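Local coordinates for envelope glycoprotein (Thogoto virus, PDB 5XEA) that probably attaches the virus to its host-cell receptor and afterwards drives fusion of the viral envelope with the host membrane, at residues B[83-94]-B[138-146]; B[48-58]-B[128-139]. All blocks are in the same frame, centred on the assembly; numbering follows the deposited sequence.

Contact 1 (B[83-94]-B[138-146])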
loop_
_atom_site.group_PDB
_atom_site.type_symbol
_atom_site.label_atom_id
_atom_site.label_comp_id
_atom_site.label_asym_id
_atom_site.label_seq_id
_atom_site.Cartn_x
_atom_site.Cartn_y
_atom_site.Cartn_z
ATOM N N TRP B 83 22.148 -10.710 -27.769
ATOM C CA TRP B 83 20.789 -11.192 -27.545
ATOM C C TRP B 83 19.831 -10.033 -27.328
ATOM O O TRP B 83 18.739 -10.000 -27.907
ATOM C CB TRP B 83 20.740 -12.131 -26.336
ATOM C CG TRP B 83 21.404 -13.480 -26.505
ATOM C CD1 TRP B 83 22.279 -13.867 -27.490
ATOM C CD2 TRP B 83 21.246 -14.615 -25.638
ATOM N NE1 TRP B 83 22.671 -15.172 -27.280
ATOM C CE2 TRP B 83 22.047 -15.654 -26.157
ATOM C CE3 TRP B 83 20.501 -14.852 -24.477
ATOM C CZ2 TRP B 83 22.130 -16.907 -25.549
ATOM C CZ3 TRP B 83 20.583 -16.103 -23.872
ATOM C CH2 TRP B 83 21.390 -17.115 -24.417
ATOM N N GLY B 84 20.227 -9.068 -26.498
ATOM C CA GLY B 84 19.343 -7.947 -26.203
ATOM C C GLY B 84 18.992 -7.127 -27.433
ATOM O O GLY B 84 17.825 -6.792 -27.665
ATOM N N SER B 85 19.997 -6.807 -28.249
ATOM C CA SER B 85 19.732 -6.011 -29.445
ATOM C C SER B 85 18.939 -6.802 -30.478
ATOM O O SER B 85 17.962 -6.292 -31.039
ATOM C CB SER B 85 21.043 -5.496 -30.040
ATOM O OG SER B 85 22.040 -6.497 -30.014
ATOM N N SER B 86 19.315 -8.060 -30.726
ATOM C CA SER B 86 18.591 -8.857 -31.712
ATOM C C SER B 86 17.240 -9.336 -31.205
ATOM O O SER B 86 16.373 -9.666 -32.019
ATOM C CB SER B 86 19.426 -10.067 -32.131
ATOM O OG SER B 86 19.746 -10.868 -31.004
ATOM N N HIS B 87 17.042 -9.363 -29.886
ATOM C CA HIS B 87 15.847 -9.945 -29.272
ATOM C C HIS B 87 15.710 -11.411 -29.660
ATOM O O HIS B 87 14.619 -11.892 -29.975
ATOM C CB HIS B 87 14.581 -9.160 -29.630
ATOM C CG HIS B 87 14.620 -7.728 -29.189
ATOM N ND1 HIS B 87 14.517 -7.355 -27.866
ATOM C CD2 HIS B 87 14.758 -6.581 -29.894
ATOM C CE1 HIS B 87 14.591 -6.041 -27.774
ATOM N NE2 HIS B 87 14.735 -5.546 -28.990
ATOM N N GLN B 88 16.837 -12.119 -29.643
ATOM C CA GLN B 88 16.889 -13.547 -29.928
ATOM C C GLN B 88 17.939 -14.195 -29.039
ATOM O O GLN B 88 18.844 -13.531 -28.534
ATOM C CB GLN B 88 17.217 -13.832 -31.401
ATOM C CG GLN B 88 16.090 -13.544 -32.364
ATOM C CD GLN B 88 16.348 -14.159 -33.725
ATOM O OE1 GLN B 88 15.855 -15.252 -34.040
ATOM N NE2 GLN B 88 17.143 -13.471 -34.537
ATOM N N CYS B 89 17.812 -15.508 -28.854
ATOM C CA CYS B 89 18.788 -16.274 -28.098
ATOM C C CYS B 89 19.384 -17.359 -28.989
ATOM O O CYS B 89 18.816 -17.737 -30.018
ATOM C CB CYS B 89 18.157 -16.893 -26.831
ATOM S SG CYS B 89 16.783 -18.119 -27.060
ATOM N N SER B 90 20.538 -17.866 -28.583
ATOM C CA SER B 90 21.199 -18.933 -29.316
ATOM C C SER B 90 21.212 -20.220 -28.498
ATOM O O SER B 90 21.050 -20.211 -27.276
ATOM C CB SER B 90 22.630 -18.540 -29.695
ATOM O OG SER B 90 23.420 -18.347 -28.541
ATOM N N TYR B 91 21.442 -21.334 -29.191
ATOM C CA TYR B 91 21.496 -22.633 -28.542
ATOM C C TYR B 91 22.267 -23.600 -29.442
ATOM O O TYR B 91 22.569 -23.295 -30.601
ATOM C CB TYR B 91 20.086 -23.130 -28.216
ATOM C CG TYR B 91 19.156 -23.274 -29.408
ATOM C CD1 TYR B 91 19.077 -24.479 -30.106
ATOM C CD2 TYR B 91 18.337 -22.218 -29.826
ATOM C CE1 TYR B 91 18.220 -24.630 -31.190
ATOM C CE2 TYR B 91 17.469 -22.364 -30.918
ATOM C CZ TYR B 91 17.417 -23.579 -31.592
ATOM O OH TYR B 91 16.578 -23.763 -32.675
ATOM N N GLY B 92 22.586 -24.778 -28.886
ATOM C CA GLY B 92 23.423 -25.748 -29.569
ATOM C C GLY B 92 22.634 -26.705 -30.442
ATOM O O GLY B 92 21.423 -26.582 -30.624
ATOM N N ASP B 93 23.354 -27.679 -31.007
ATOM C CA ASP B 93 22.704 -28.720 -31.793
ATOM C C ASP B 93 21.850 -29.608 -30.900
ATOM O O ASP B 93 22.182 -29.862 -29.742
ATOM C CB ASP B 93 23.743 -29.577 -32.526
ATOM C CG ASP B 93 24.472 -28.805 -33.619
ATOM O OD1 ASP B 93 23.811 -28.017 -34.335
ATOM O OD2 ASP B 93 25.706 -28.982 -33.755
ATOM N N ILE B 94 20.738 -30.086 -31.452
ATOM C CA ILE B 94 19.847 -30.983 -30.734
ATOM C C ILE B 94 19.996 -32.384 -31.315
ATOM O O ILE B 94 20.321 -32.566 -32.493
ATOM C CB ILE B 94 18.370 -30.521 -30.764
ATOM C CG1 ILE B 94 17.594 -31.190 -31.889
ATOM C CG2 ILE B 94 18.252 -28.954 -30.811
ATOM C CD1 ILE B 94 16.305 -31.833 -31.415
ATOM N N ILE B 138 19.924 -34.677 -26.780
ATOM C CA ILE B 138 20.264 -33.319 -26.387
ATOM C C ILE B 138 19.166 -32.373 -26.855
ATOM O O ILE B 138 18.754 -32.421 -28.022
ATOM C CB ILE B 138 21.611 -32.864 -26.975
ATOM C CG1 ILE B 138 22.722 -33.869 -26.685
ATOM C CG2 ILE B 138 21.974 -31.445 -26.472
ATOM C CD1 ILE B 138 24.042 -33.422 -27.253
ATOM N N ASP B 139 18.732 -31.473 -25.963
ATOM C CA ASP B 139 17.855 -30.377 -26.370
ATOM C C ASP B 139 18.200 -29.150 -25.542
ATOM O O ASP B 139 18.906 -29.222 -24.529
ATOM C CB ASP B 139 16.368 -30.754 -26.249
ATOM C CG ASP B 139 15.457 -29.860 -27.106
ATOM O OD1 ASP B 139 15.982 -28.984 -27.848
ATOM O OD2 ASP B 139 14.219 -30.029 -27.020
ATOM N N TRP B 140 17.720 -28.001 -26.005
ATOM C CA TRP B 140 18.142 -26.724 -25.450
ATOM C C TRP B 140 16.934 -25.884 -25.079
ATOM O O TRP B 140 15.869 -26.002 -25.686
ATOM C CB TRP B 140 19.021 -25.942 -26.457
ATOM C CG TRP B 140 20.332 -26.599 -26.703
ATOM C CD1 TRP B 140 20.576 -27.667 -27.530
ATOM C CD2 TRP B 140 21.579 -26.275 -26.084
ATOM N NE1 TRP B 140 21.903 -28.007 -27.480
ATOM C CE2 TRP B 140 22.542 -27.186 -26.587
ATOM C CE3 TRP B 140 21.984 -25.299 -25.157
ATOM C CZ2 TRP B 140 23.882 -27.147 -26.199
ATOM C CZ3 TRP B 140 23.306 -25.262 -24.765
ATOM C CH2 TRP B 140 24.249 -26.183 -25.296
ATOM N N ARG B 141 17.125 -25.010 -24.091
ATOM C CA ARG B 141 16.209 -23.905 -23.843
ATOM C C ARG B 141 17.024 -22.622 -23.776
ATOM O O ARG B 141 18.184 -22.624 -23.348
ATOM C CB ARG B 141 15.393 -24.067 -22.550
ATOM C CG ARG B 141 16.212 -23.888 -21.269
ATOM C CD ARG B 141 15.503 -24.482 -20.050
ATOM N NE ARG B 141 14.150 -23.928 -19.925
ATOM C CZ ARG B 141 13.799 -22.970 -19.069
ATOM N NH1 ARG B 141 14.689 -22.443 -18.242
ATOM N NH2 ARG B 141 12.546 -22.537 -19.036
ATOM N N CYS B 142 16.412 -21.531 -24.214
ATOM C CA CYS B 142 17.044 -20.229 -24.046
ATOM C C CYS B 142 15.975 -19.155 -24.127
ATOM O O CYS B 142 14.876 -19.382 -24.644
ATOM C CB CYS B 142 18.145 -20.001 -25.087
ATOM S SG CYS B 142 17.551 -20.015 -26.791
ATOM N N GLY B 143 16.304 -17.986 -23.609
ATOM C CA GLY B 143 15.358 -16.887 -23.628
ATOM C C GLY B 143 16.052 -15.613 -23.210
ATOM O O GLY B 143 17.121 -15.640 -22.587
ATOM N N VAL B 144 15.433 -14.487 -23.560
ATOM C CA VAL B 144 16.028 -13.185 -23.279
ATOM C C VAL B 144 14.908 -12.185 -23.038
ATOM O O VAL B 144 13.837 -12.269 -23.650
ATOM C CB VAL B 144 16.960 -12.728 -24.419
ATOM C CG1 VAL B 144 16.173 -12.537 -25.718
ATOM C CG2 VAL B 144 17.709 -11.433 -24.044
ATOM N N THR B 145 15.151 -11.250 -22.122
ATOM C CA THR B 145 14.284 -10.098 -21.945
ATOM C C THR B 145 15.141 -8.844 -21.846
ATOM O O THR B 145 16.274 -8.877 -21.354
ATOM C CB THR B 145 13.381 -10.220 -20.690
ATOM O OG1 THR B 145 12.302 -9.280 -20.775
ATOM C CG2 THR B 145 14.163 -9.927 -19.408
ATOM N N THR B 146 14.588 -7.740 -22.331
ATOM C CA THR B 146 15.145 -6.406 -22.113
ATOM C C THR B 146 14.018 -5.572 -21.530
ATOM O O THR B 146 13.004 -5.346 -22.198
ATOM C CB THR B 146 15.674 -5.776 -23.402
ATOM O OG1 THR B 146 14.620 -5.727 -24.375
ATOM C CG2 THR B 146 16.851 -6.572 -23.953
HETATM O O HOH W 1 14.144 -8.893 -25.649
#
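Ile138 meets the loop end of the other segment: its CG2 methyl touches Asp93 O, while its own carbonyl oxygen lies against CA and CB of Ile94. Next comes Asp139, whose OD1 accepts the N-H of the following residue, Trp140, from above the carboxylate plane, 2.7 Å from Trp140 N; the same oxygen forms a salt bridge with Lys120 and rests beside the CG2 methyl of Ile94. Trp140 does most of the polar work. Its indole NE1 donates to Asp93 O (2.9 Å); the oxygen lies near the ring plane, the N-H...O angle is 144°, and the donor stands well above the carbonyl plane. One face of the indole is covered by Gly92, whose CA sits 3.6 Å from the centroid of the five-membered ring in a CH-pi contact. At the root of the side chain, CB of Trp140 packs on CB of Tyr91 at 3.5 Å. Cys142 is joined to Cys89 by a disulfide; both SG atoms lie between backbone N and carbonyl carbon (chi1 61° and 62°), which directs them at each other across the gap, and Cys142 SG also borders Tyr91 CD2. Gly143 O approaches Trp83 CZ3 at 3.7 Å, and Val144 follows with its CG2 methyl against CB of Trp83. Thr146 ends the walk with CG2 on Gly84 CA (3.6 Å) and OG1 at the edge of the His87 imidazole, where a water bonded to His87 ND1 reaches OG1 only weakly. The axes of strands 89-91 and 138-146 run antiparallel 6.2 Å apart, with no backbone ladder between them: this is a helix-turn-strand unit packed on the face of a long beta strand and cross-linked by a disulfide, within the gp64-type fusion glycoprotein fold.

Contact 2 (B[48-58]-B[128-139])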
loop_
_atom_site.group_PDB
_atom_site.type_symbol
_atom_site.label_atom_id
_atom_site.label_comp_id
_atom_site.label_asym_id
_atom_site.label_seq_id
_atom_site.Cartn_x
_atom_site.Cartn_y
_atom_site.Cartn_z
ATOM N N THR B 48 20.130 -23.335 -21.245
ATOM C CA THR B 48 20.426 -24.607 -20.597
ATOM C C THR B 48 20.264 -25.720 -21.620
ATOM O O THR B 48 19.435 -25.633 -22.536
ATOM C CB THR B 48 19.494 -24.805 -19.372
ATOM O OG1 THR B 48 19.850 -23.865 -18.349
ATOM C CG2 THR B 48 19.568 -26.196 -18.811
ATOM N N ALA B 49 21.067 -26.773 -21.464
ATOM C CA ALA B 49 20.934 -27.980 -22.266
ATOM C C ALA B 49 20.455 -29.135 -21.391
ATOM O O ALA B 49 20.852 -29.244 -20.228
ATOM C CB ALA B 49 22.268 -28.344 -22.940
ATOM N N TRP B 50 19.563 -29.957 -21.932
ATOM C CA TRP B 50 19.284 -31.295 -21.407
ATOM C C TRP B 50 20.128 -32.281 -22.197
ATOM O O TRP B 50 20.005 -32.350 -23.422
ATOM C CB TRP B 50 17.804 -31.672 -21.528
ATOM C CG TRP B 50 17.471 -33.096 -21.140
ATOM C CD1 TRP B 50 17.153 -34.125 -21.987
ATOM C CD2 TRP B 50 17.435 -33.649 -19.812
ATOM N NE1 TRP B 50 16.919 -35.277 -21.268
ATOM C CE2 TRP B 50 17.085 -35.012 -19.934
ATOM C CE3 TRP B 50 17.660 -33.123 -18.535
ATOM C CZ2 TRP B 50 16.945 -35.859 -18.823
ATOM C CZ3 TRP B 50 17.533 -33.969 -17.428
ATOM C CH2 TRP B 50 17.176 -35.329 -17.586
ATOM N N VAL B 51 20.989 -33.021 -21.503
ATOM C CA VAL B 51 21.864 -34.007 -22.133
ATOM C C VAL B 51 21.642 -35.357 -21.453
ATOM O O VAL B 51 21.914 -35.499 -20.253
ATOM C CB VAL B 51 23.347 -33.593 -22.057
ATOM C CG1 VAL B 51 24.233 -34.624 -22.754
ATOM C CG2 VAL B 51 23.548 -32.202 -22.684
ATOM N N ALA B 52 21.141 -36.334 -22.208
ATOM C CA ALA B 52 20.939 -37.703 -21.722
ATOM C C ALA B 52 21.767 -38.668 -22.569
ATOM O O ALA B 52 21.440 -38.924 -23.734
ATOM C CB ALA B 52 19.459 -38.097 -21.745
ATOM N N TYR B 53 22.812 -39.218 -21.973
ATOM C CA TYR B 53 23.679 -40.205 -22.608
ATOM C C TYR B 53 23.437 -41.553 -21.930
ATOM O O TYR B 53 23.754 -41.727 -20.751
ATOM C CB TYR B 53 25.133 -39.768 -22.480
ATOM C CG TYR B 53 26.142 -40.680 -23.148
ATOM C CD1 TYR B 53 26.208 -40.777 -24.533
ATOM C CD2 TYR B 53 27.050 -41.423 -22.393
ATOM C CE1 TYR B 53 27.152 -41.600 -25.155
ATOM C CE2 TYR B 53 27.998 -42.253 -23.010
ATOM C CZ TYR B 53 28.045 -42.327 -24.388
ATOM O OH TYR B 53 28.975 -43.133 -25.007
ATOM N N CYS B 54 22.883 -42.502 -22.661
ATOM C CA CYS B 54 22.449 -43.756 -22.069
ATOM C C CYS B 54 23.178 -44.909 -22.736
ATOM O O CYS B 54 23.680 -44.772 -23.850
ATOM C CB CYS B 54 20.941 -43.924 -22.228
ATOM S SG CYS B 54 20.002 -42.527 -21.538
ATOM N N TYR B 55 23.234 -46.044 -22.042
ATOM C CA TYR B 55 23.666 -47.301 -22.646
ATOM C C TYR B 55 22.685 -48.396 -22.260
ATOM O O TYR B 55 22.291 -48.507 -21.096
ATOM C CB TYR B 55 25.093 -47.706 -22.224
ATOM C CG TYR B 55 25.516 -49.058 -22.791
ATOM C CD1 TYR B 55 25.793 -49.205 -24.146
ATOM C CD2 TYR B 55 25.611 -50.189 -21.977
ATOM C CE1 TYR B 55 26.177 -50.436 -24.675
ATOM C CE2 TYR B 55 26.001 -51.435 -22.508
ATOM C CZ TYR B 55 26.277 -51.539 -23.860
ATOM O OH TYR B 55 26.646 -52.740 -24.417
ATOM N N ASN B 56 22.283 -49.186 -23.243
ATOM C CA ASN B 56 21.372 -50.301 -23.039
ATOM C C ASN B 56 22.159 -51.604 -23.225
ATOM O O ASN B 56 22.383 -52.042 -24.354
ATOM C CB ASN B 56 20.212 -50.216 -24.023
ATOM C CG ASN B 56 19.174 -51.292 -23.798
ATOM O OD1 ASN B 56 19.387 -52.232 -23.039
ATOM N ND2 ASN B 56 18.032 -51.149 -24.453
ATOM N N GLY B 57 22.555 -52.233 -22.122
ATOM C CA GLY B 57 23.187 -53.552 -22.200
ATOM C C GLY B 57 22.355 -54.647 -21.555
ATOM O O GLY B 57 22.870 -55.720 -21.231
ATOM N N GLY B 58 21.051 -54.387 -21.371
ATOM C CA GLY B 58 20.176 -55.283 -20.640
ATOM C C GLY B 58 20.391 -55.109 -19.143
ATOM O O GLY B 58 21.425 -54.567 -18.741
ATOM N N ASN B 128 16.415 -45.047 -24.451
ATOM C CA ASN B 128 17.521 -46.000 -24.388
ATOM C C ASN B 128 17.054 -47.318 -24.996
ATOM O O ASN B 128 17.199 -48.364 -24.368
ATOM C CB ASN B 128 17.945 -46.206 -22.925
ATOM C CG ASN B 128 19.305 -46.894 -22.765
ATOM O OD1 ASN B 128 20.132 -46.916 -23.679
ATOM N ND2 ASN B 128 19.550 -47.420 -21.563
ATOM N N TRP B 129 16.437 -47.281 -26.182
ATOM C CA TRP B 129 15.714 -48.443 -26.673
ATOM C C TRP B 129 16.542 -49.314 -27.618
ATOM O O TRP B 129 16.026 -50.329 -28.100
ATOM C CB TRP B 129 14.405 -48.032 -27.363
ATOM C CG TRP B 129 14.524 -46.878 -28.308
ATOM C CD1 TRP B 129 14.162 -45.579 -28.060
ATOM C CD2 TRP B 129 14.997 -46.912 -29.660
ATOM N NE1 TRP B 129 14.398 -44.804 -29.171
ATOM C CE2 TRP B 129 14.909 -45.597 -30.166
ATOM C CE3 TRP B 129 15.504 -47.926 -30.488
ATOM C CZ2 TRP B 129 15.309 -45.266 -31.456
ATOM C CZ3 TRP B 129 15.896 -47.595 -31.774
ATOM C CH2 TRP B 129 15.794 -46.274 -32.244
ATOM N N LYS B 130 17.794 -48.935 -27.885
ATOM C CA LYS B 130 18.651 -49.628 -28.844
ATOM C C LYS B 130 19.568 -50.567 -28.066
ATOM O O LYS B 130 20.614 -50.155 -27.559
ATOM C CB LYS B 130 19.443 -48.634 -29.686
ATOM C CG LYS B 130 20.166 -49.291 -30.867
ATOM C CD LYS B 130 19.188 -49.690 -31.948
ATOM C CE LYS B 130 19.896 -50.447 -33.079
ATOM N NZ LYS B 130 18.949 -50.747 -34.192
ATOM N N PHE B 131 19.166 -51.830 -27.983
ATOM C CA PHE B 131 19.925 -52.819 -27.228
ATOM C C PHE B 131 21.355 -52.929 -27.738
ATOM O O PHE B 131 21.594 -52.973 -28.946
ATOM C CB PHE B 131 19.254 -54.188 -27.301
ATOM C CG PHE B 131 20.025 -55.262 -26.585
ATOM C CD1 PHE B 131 20.116 -55.255 -25.205
ATOM C CD2 PHE B 131 20.678 -56.281 -27.302
ATOM C CE1 PHE B 131 20.826 -56.233 -24.539
ATOM C CE2 PHE B 131 21.398 -57.264 -26.641
ATOM C CZ PHE B 131 21.469 -57.249 -25.256
ATOM N N ALA B 132 22.299 -52.969 -26.787
ATOM C CA ALA B 132 23.737 -53.092 -27.014
ATOM C C ALA B 132 24.319 -51.875 -27.687
ATOM O O ALA B 132 25.403 -51.958 -28.288
ATOM C CB ALA B 132 24.092 -54.358 -27.828
ATOM N N TYR B 133 23.634 -50.730 -27.594
ATOM C CA TYR B 133 24.168 -49.476 -28.094
ATOM C C TYR B 133 23.912 -48.361 -27.092
ATOM O O TYR B 133 23.069 -48.464 -26.192
ATOM C CB TYR B 133 23.547 -49.078 -29.441
ATOM C CG TYR B 133 23.970 -49.925 -30.620
ATOM C CD1 TYR B 133 25.010 -49.520 -31.449
ATOM C CD2 TYR B 133 23.313 -51.116 -30.914
ATOM C CE1 TYR B 133 25.406 -50.293 -32.529
ATOM C CE2 TYR B 133 23.685 -51.887 -31.997
ATOM C CZ TYR B 133 24.739 -51.467 -32.799
ATOM O OH TYR B 133 25.125 -52.223 -33.874
ATOM N N HIS B 134 24.641 -47.272 -27.290
ATOM C CA HIS B 134 24.443 -46.035 -26.555
ATOM C C HIS B 134 23.401 -45.172 -27.256
ATOM O O HIS B 134 23.220 -45.250 -28.479
ATOM C CB HIS B 134 25.745 -45.258 -26.451
ATOM C CG HIS B 134 26.814 -45.983 -25.708
ATOM N ND1 HIS B 134 27.113 -45.715 -24.393
ATOM C CD2 HIS B 134 27.649 -46.976 -26.091
ATOM C CE1 HIS B 134 28.091 -46.509 -23.996
ATOM N NE2 HIS B 134 28.439 -47.278 -25.009
ATOM N N MET B 135 22.714 -44.338 -26.478
ATOM C CA MET B 135 21.743 -43.445 -27.082
ATOM C C MET B 135 21.861 -42.069 -26.440
ATOM O O MET B 135 22.033 -41.951 -25.227
ATOM C CB MET B 135 20.324 -44.008 -26.967
ATOM C CG MET B 135 19.323 -43.250 -27.849
ATOM S SD MET B 135 17.736 -44.065 -27.997
ATOM C CE MET B 135 18.139 -45.304 -29.231
ATOM N N CYS B 136 21.806 -41.042 -27.283
ATOM C CA CYS B 136 22.097 -39.664 -26.921
ATOM C C CYS B 136 20.868 -38.810 -27.211
ATOM O O CYS B 136 20.292 -38.882 -28.303
ATOM C CB CYS B 136 23.317 -39.149 -27.701
ATOM S SG CYS B 136 23.707 -37.380 -27.546
ATOM N N ASN B 137 20.444 -38.034 -26.223
ATOM C CA ASN B 137 19.420 -37.021 -26.451
ATOM C C ASN B 137 19.945 -35.700 -25.927
ATOM O O ASN B 137 20.392 -35.621 -24.775
ATOM C CB ASN B 137 18.091 -37.386 -25.775
ATOM C CG ASN B 137 17.207 -38.249 -26.656
ATOM O OD1 ASN B 137 16.600 -37.758 -27.610
ATOM N ND2 ASN B 137 17.126 -39.543 -26.340
ATOM N N ILE B 138 19.924 -34.677 -26.780
ATOM C CA ILE B 138 20.264 -33.319 -26.387
ATOM C C ILE B 138 19.166 -32.373 -26.855
ATOM O O ILE B 138 18.754 -32.421 -28.022
ATOM C CB ILE B 138 21.611 -32.864 -26.975
ATOM C CG1 ILE B 138 22.722 -33.869 -26.685
ATOM C CG2 ILE B 138 21.974 -31.445 -26.472
ATOM C CD1 ILE B 138 24.042 -33.422 -27.253
ATOM N N ASP B 139 18.732 -31.473 -25.963
ATOM C CA ASP B 139 17.855 -30.377 -26.370
ATOM C C ASP B 139 18.200 -29.150 -25.542
ATOM O O ASP B 139 18.906 -29.222 -24.529
ATOM C CB ASP B 139 16.368 -30.754 -26.249
ATOM C CG ASP B 139 15.457 -29.860 -27.106
ATOM O OD1 ASP B 139 15.982 -28.984 -27.848
ATOM O OD2 ASP B 139 14.219 -30.029 -27.020
HETATM O O HOH W 2 18.920 -40.836 -24.385
HETATM O O HOH W 3 27.677 -52.808 -26.832
#
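Trp50 and Asp139 form the first of three successive antiparallel hydrogen-bonded pairs, followed by Ala52 with Asn137 and Cys54 with Met135. Each pair exchanges two backbone bonds; that from Ala52 N to Asn137 O (2.8 Å) is almost straight (175°). Between them, at the non-hydrogen-bonded pairs, CA-H groups approach carbonyl oxygens, as Ile138 CA does Trp50 O at 3.1 Å.

Aromatic packing gathers on the face that carries Tyr53, Tyr55 and His134. The imidazole is held between the two tyrosines: Tyr53 OH lies over one face toward the rim, 3.2 Å from His134 ND1, and Tyr55 CD1 lies over the centre of the opposite face. The Tyr53 and His134 planes are nearly parallel but slid so far apart that the rings scarcely overlap, whereas the Tyr55 ring is inclined to the imidazole by 42°. A water links Tyr55 OH to Ala132 O.

Side-chain amides tie up the other face near the strand end. Asn128 ND2 donates to Tyr55 O at 3.0 Å, nearly straight yet from well above the carbonyl plane. Asn56 extends toward the loop because its chi1 of -176° swings CG away from the backbone N; ND2 reaches Asn128 O in a weak bond and OD1 accepts Gly58 N, closing an Asx turn. Ala132 N, from the type II turn between Lys130 and Tyr133, donates to Asn56 O at 2.6 Å. Beside it, the Phe131 ring turns its edge to Asn56 OD1.

The second subunit reaches the tip, where its Leu59 O accepts Asn56 ND2, and Tyr439 of the third meets Trp50 edge-to-face. Within the chain, Cys136 is bonded to Cys106. Strand 65-72 pairs with the other edge of strand 40-56 and is tied to it through the Cys54-Cys66 disulfide, while strand 95-99 touches Met135 and Ile138.

In the fold
Strand 133-156 serves both contacts, which overlap at Ile138 and Asp139 with centres about 24 Å apart. Contact 2 is a true sheet pairing, dominated by backbone bonds; contact 1 lays a helix and a short strand over the same long strand, relying on a disulfide, one indole bond and apolar packing. They meet directly where Trp140 leans on Ala49 and Arg141 N approaches Thr48 O at 2.9 Å, a probable hydrogen bond that carries the pairing onward. Both are partly buried, contact 2 lying farther from the chain centre, about 52 Å against 33 Å between centres. Only contact 2 reaches other subunits of the trimer; contact 1 stays within its own chain.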